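Long-range contact in 2S Albumin protein (PDB 6IX1), which is a hemopexin-fold seed protein named as a 2S albumin, probably serving in storage or ligand binding: residues Thr156-Glu168 against Gly199-Pro211. Sequence-based numbering, arbitrary orientation.
With SO4 (sulfate ion), chain E.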
loop_
_atom_site.group_PDB
_atom_site.type_symbol
_atom_site.label_atom_id
_atom_site.label_comp_id
_atom_site.label_asym_id
_atom_site.label_seq_id
_atom_site.Cartn_x
_atom_site.Cartn_y
_atom_site.Cartn_z
ATOM N N THR A 156 8.502 -14.186 6.336
ATOM C CA THR A 156 9.847 -14.630 6.022
ATOM C C THR A 156 9.872 -15.961 5.278
ATOM O O THR A 156 10.950 -16.398 4.907
ATOM C CB THR A 156 10.708 -14.657 7.266
ATOM O OG1 THR A 156 10.086 -15.480 8.244
ATOM C CG2 THR A 156 10.995 -13.279 7.791
ATOM N N ASP A 157 8.723 -16.646 5.175
ATOM C CA ASP A 157 8.706 -17.798 4.222
ATOM C C ASP A 157 8.818 -17.324 2.781
ATOM O O ASP A 157 9.404 -18.001 1.964
ATOM C CB ASP A 157 7.416 -18.600 4.341
ATOM C CG ASP A 157 7.289 -19.290 5.726
ATOM O OD1 ASP A 157 8.328 -19.763 6.176
ATOM O OD2 ASP A 157 6.160 -19.366 6.225
ATOM N N GLY A 158 8.250 -16.183 2.416
ATOM C CA GLY A 158 8.402 -15.588 1.095
ATOM C C GLY A 158 9.619 -14.714 0.976
ATOM O O GLY A 158 10.190 -14.597 -0.106
ATOM N N PHE A 159 9.912 -14.019 2.081
ATOM C CA PHE A 159 10.939 -12.937 2.102
ATOM C C PHE A 159 11.940 -13.182 3.216
ATOM O O PHE A 159 12.024 -12.376 4.126
ATOM C CB PHE A 159 10.228 -11.576 2.200
ATOM C CG PHE A 159 9.241 -11.287 1.143
ATOM C CD1 PHE A 159 9.647 -10.651 -0.015
ATOM C CD2 PHE A 159 7.905 -11.595 1.325
ATOM C CE1 PHE A 159 8.739 -10.398 -1.016
ATOM C CE2 PHE A 159 7.004 -11.327 0.308
ATOM C CZ PHE A 159 7.420 -10.699 -0.832
ATOM N N PRO A 160 12.721 -14.298 3.128
ATOM C CA PRO A 160 13.735 -14.530 4.140
ATOM C C PRO A 160 14.760 -13.397 4.234
ATOM O O PRO A 160 15.386 -13.261 5.258
ATOM C CB PRO A 160 14.383 -15.860 3.775
ATOM C CG PRO A 160 14.077 -15.961 2.285
ATOM C CD PRO A 160 12.700 -15.359 2.102
ATOM N N VAL A 161 14.877 -12.549 3.180
ATOM C CA VAL A 161 15.813 -11.418 3.229
ATOM C C VAL A 161 15.444 -10.491 4.384
ATOM O O VAL A 161 16.268 -9.716 4.799
ATOM C CB VAL A 161 15.875 -10.728 1.858
ATOM C CG1 VAL A 161 14.671 -9.876 1.604
ATOM C CG2 VAL A 161 17.113 -9.847 1.706
ATOM N N LEU A 162 14.201 -10.513 4.817
ATOM C CA LEU A 162 13.730 -9.617 5.893
ATOM C C LEU A 162 13.904 -10.212 7.300
ATOM O O LEU A 162 13.658 -9.530 8.262
ATOM C CB LEU A 162 12.233 -9.325 5.705
ATOM C CG LEU A 162 11.891 -8.612 4.413
ATOM C CD1 LEU A 162 10.375 -8.420 4.343
ATOM C CD2 LEU A 162 12.554 -7.250 4.346
ATOM N N LYS A 163 14.403 -11.441 7.373
ATOM C CA LYS A 163 14.739 -12.015 8.686
ATOM C C LYS A 163 15.750 -11.112 9.380
ATOM O O LYS A 163 16.741 -10.667 8.827
ATOM C CB LYS A 163 15.307 -13.419 8.552
ATOM C CG LYS A 163 14.244 -14.426 8.134
ATOM C CD LYS A 163 14.805 -15.830 7.890
ATOM C CE LYS A 163 13.785 -16.876 7.595
ATOM N NZ LYS A 163 14.288 -18.198 7.789
ATOM N N GLY A 164 15.515 -10.886 10.682
ATOM C CA GLY A 164 16.362 -10.061 11.508
ATOM C C GLY A 164 16.066 -8.596 11.410
ATOM O O GLY A 164 16.868 -7.755 11.854
ATOM N N THR A 165 15.041 -8.207 10.655
ATOM C CA THR A 165 14.567 -6.831 10.519
ATOM C C THR A 165 13.185 -6.755 11.140
ATOM O O THR A 165 12.491 -7.788 11.178
ATOM C CB THR A 165 14.531 -6.301 9.088
ATOM O OG1 THR A 165 13.364 -6.786 8.405
ATOM C CG2 THR A 165 15.825 -6.585 8.339
ATOM N N ILE A 166 12.700 -5.542 11.407
ATOM C CA ILE A 166 11.347 -5.443 12.030
ATOM C C ILE A 166 10.276 -5.842 11.025
ATOM O O ILE A 166 9.140 -6.272 11.463
ATOM C CB ILE A 166 11.076 -4.067 12.593
ATOM C CG1 ILE A 166 9.841 -4.054 13.488
ATOM C CG2 ILE A 166 11.071 -3.058 11.482
ATOM C CD1 ILE A 166 9.887 -4.992 14.733
ATOM N N PHE A 167 10.599 -5.844 9.738
ATOM C CA PHE A 167 9.564 -6.181 8.761
ATOM C C PHE A 167 9.140 -7.642 8.933
ATOM O O PHE A 167 8.117 -8.022 8.356
ATOM C CB PHE A 167 10.029 -5.863 7.364
ATOM C CG PHE A 167 10.388 -4.414 7.205
ATOM C CD1 PHE A 167 9.383 -3.495 6.954
ATOM C CD2 PHE A 167 11.678 -3.954 7.321
ATOM C CE1 PHE A 167 9.687 -2.149 6.849
ATOM C CE2 PHE A 167 11.955 -2.591 7.216
ATOM C CZ PHE A 167 10.942 -1.718 7.070
ATOM N N GLU A 168 9.987 -8.478 9.517
ATOM C CA GLU A 168 9.639 -9.891 9.713
ATOM C C GLU A 168 8.319 -10.046 10.511
ATOM O O GLU A 168 7.642 -11.063 10.273
ATOM C CB GLU A 168 10.822 -10.650 10.341
ATOM C CG GLU A 168 10.978 -10.379 11.761
ATOM C CD GLU A 168 12.225 -10.879 12.442
ATOM O OE1 GLU A 168 13.032 -11.599 11.777
ATOM O OE2 GLU A 168 12.440 -10.387 13.619
ATOM N N GLY A 199 7.745 -16.045 -6.577
ATOM C CA GLY A 199 7.972 -17.483 -6.681
ATOM C C GLY A 199 9.357 -17.924 -6.261
ATOM O O GLY A 199 9.610 -19.119 -6.354
ATOM N N ALA A 200 10.199 -17.021 -5.792
ATOM C CA ALA A 200 11.589 -17.321 -5.381
ATOM C C ALA A 200 11.873 -16.636 -4.095
ATOM O O ALA A 200 11.241 -15.658 -3.769
ATOM C CB ALA A 200 12.602 -16.869 -6.427
ATOM N N THR A 201 12.879 -17.084 -3.366
ATOM C CA THR A 201 13.448 -16.321 -2.224
ATOM C C THR A 201 14.749 -15.681 -2.662
ATOM O O THR A 201 15.707 -15.663 -1.926
ATOM C CB THR A 201 13.585 -17.239 -1.001
ATOM O OG1 THR A 201 14.400 -18.325 -1.343
ATOM C CG2 THR A 201 12.282 -17.766 -0.495
ATOM N N ASN A 202 14.696 -14.993 -3.808
ATOM C CA ASN A 202 15.870 -14.292 -4.387
ATOM C C ASN A 202 15.743 -12.782 -4.131
ATOM O O ASN A 202 16.521 -12.075 -4.749
ATOM C CB ASN A 202 16.032 -14.625 -5.863
ATOM C CG ASN A 202 16.353 -16.063 -6.129
ATOM O OD1 ASN A 202 16.995 -16.705 -5.307
ATOM N ND2 ASN A 202 15.877 -16.554 -7.255
ATOM N N ASN A 203 14.885 -12.329 -3.231
ATOM C CA ASN A 203 14.645 -10.908 -3.031
ATOM C C ASN A 203 15.907 -10.310 -2.425
ATOM O O ASN A 203 16.673 -10.939 -1.746
ATOM C CB ASN A 203 13.470 -10.686 -2.110
ATOM C CG ASN A 203 12.332 -11.628 -2.381
ATOM O OD1 ASN A 203 11.368 -11.284 -3.044
ATOM N ND2 ASN A 203 12.462 -12.877 -1.896
ATOM N N THR A 204 16.123 -9.043 -2.726
ATOM C CA THR A 204 17.309 -8.322 -2.208
ATOM C C THR A 204 16.860 -7.051 -1.504
ATOM O O THR A 204 15.838 -6.500 -1.825
ATOM C CB THR A 204 18.370 -8.088 -3.250
ATOM O OG1 THR A 204 17.715 -7.510 -4.345
ATOM C CG2 THR A 204 18.987 -9.410 -3.614
ATOM N N LEU A 205 17.696 -6.594 -0.575
ATOM C CA LEU A 205 17.518 -5.240 -0.013
ATOM C C LEU A 205 18.283 -4.306 -0.911
ATOM O O LEU A 205 19.490 -4.556 -1.149
ATOM C CB LEU A 205 18.054 -5.084 1.400
ATOM C CG LEU A 205 17.359 -6.010 2.351
ATOM C CD1 LEU A 205 17.768 -5.808 3.793
ATOM C CD2 LEU A 205 15.870 -5.959 2.308
ATOM N N THR A 206 17.680 -3.213 -1.285
ATOM C CA THR A 206 18.382 -2.162 -2.053
ATOM C C THR A 206 18.767 -1.137 -0.985
ATOM O O THR A 206 17.836 -0.418 -0.551
ATOM C CB THR A 206 17.541 -1.615 -3.199
ATOM O OG1 THR A 206 16.991 -2.639 -4.007
ATOM C CG2 THR A 206 18.354 -0.603 -4.004
ATOM N N GLY A 207 20.020 -1.094 -0.521
ATOM C CA GLY A 207 20.400 -0.204 0.597
ATOM C C GLY A 207 20.016 -0.720 1.964
ATOM O O GLY A 207 19.891 -1.951 2.084
ATOM N N LYS A 208 19.717 0.150 2.929
ATOM C CA LYS A 208 19.583 -0.214 4.350
ATOM C C LYS A 208 18.131 0.077 4.791
ATOM O O LYS A 208 17.487 1.001 4.238
ATOM C CB LYS A 208 20.648 0.508 5.204
ATOM C CG LYS A 208 22.079 0.251 4.752
ATOM C CD LYS A 208 22.986 1.475 4.602
ATOM C CE LYS A 208 22.417 2.389 3.523
ATOM N NZ LYS A 208 23.137 2.424 2.221
ATOM N N VAL A 209 17.693 -0.518 5.884
ATOM C CA VAL A 209 16.537 -0.046 6.690
ATOM C C VAL A 209 16.911 1.292 7.289
ATOM O O VAL A 209 18.039 1.431 7.872
ATOM C CB VAL A 209 16.147 -1.060 7.764
ATOM C CG1 VAL A 209 15.020 -0.508 8.580
ATOM C CG2 VAL A 209 15.797 -2.425 7.158
ATOM N N ARG A 210 16.058 2.288 7.119
ATOM C CA ARG A 210 16.379 3.645 7.576
ATOM C C ARG A 210 15.106 4.400 7.849
ATOM O O ARG A 210 14.025 4.062 7.433
ATOM C CB ARG A 210 17.206 4.365 6.512
ATOM C CG ARG A 210 16.445 4.584 5.237
ATOM C CD ARG A 210 17.290 4.822 3.997
ATOM N NE ARG A 210 17.889 6.147 3.976
ATOM C CZ ARG A 210 18.067 6.862 2.888
ATOM N NH1 ARG A 210 17.613 6.470 1.708
ATOM N NH2 ARG A 210 18.667 8.009 2.998
ATOM N N PRO A 211 15.207 5.502 8.623
ATOM C CA PRO A 211 14.055 6.345 8.884
ATOM C C PRO A 211 13.479 6.944 7.587
ATOM O O PRO A 211 14.237 7.354 6.665
ATOM C CB PRO A 211 14.597 7.467 9.771
ATOM C CG PRO A 211 15.790 6.816 10.459
ATOM C CD PRO A 211 16.408 5.972 9.341
HETATM S S SO4 E . 6.169 -14.880 -3.458
HETATM O O1 SO4 E . 5.355 -14.547 -4.692
HETATM O O2 SO4 E . 6.994 -13.671 -3.516
HETATM O O3 SO4 E . 6.806 -16.031 -3.842
HETATM O O4 SO4 E . 5.233 -15.003 -2.409
HETATM O O HOH W 1 9.680 -13.594 -2.669
HETATM O O HOH W 2 14.009 -13.172 0.340
#
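Asn203 meets Phe159 with the two side chains crossing at about a right angle, amide and ring planes 47° apart, and OD1 lies obliquely 3.4 Å from Phe159 CE1. With CG anti to the carbonyl carbon (chi1 -41°), the amide of Asn203 is set beside the Phe159 ring while its CB meets Val161 CG1. Its ND2 donates to water 2 at 2.7 Å; that water also accepts from Val161 N, making a bridge between the segments, while OD1 takes the N-H of Thr197. Water 1, 2.8 Å from both Gly158 O and Ala200 O, links these two carbonyls as a second bridge and lies over one face of Phe159, 3.7 Å above its plane and offset toward the rim. Farther along, Val161 CG2 packs 3.9 Å from Leu205 CG as the two side chains run past each other in opposite senses. Leu205 CD2 also reaches Leu162 CD2, and Val209 puts CG2 at the edge of the Phe167 ring, in its plane, 3.8 Å from CE2. A leucine in place of Asn203 would probably leave water 2 and Thr197 N without their side-chain partner, weakening the polar tie between the segments. The contact joins two neighbouring blades of the hemopexin-like propeller: the chain leaving the 120-154 sheet packs on the outermost strand, 204-211, of the next. Its chemistry is divided, which implies adhesion between blades through ordered water near Asn203 and apolar side-chain contact at Leu205 and Val209.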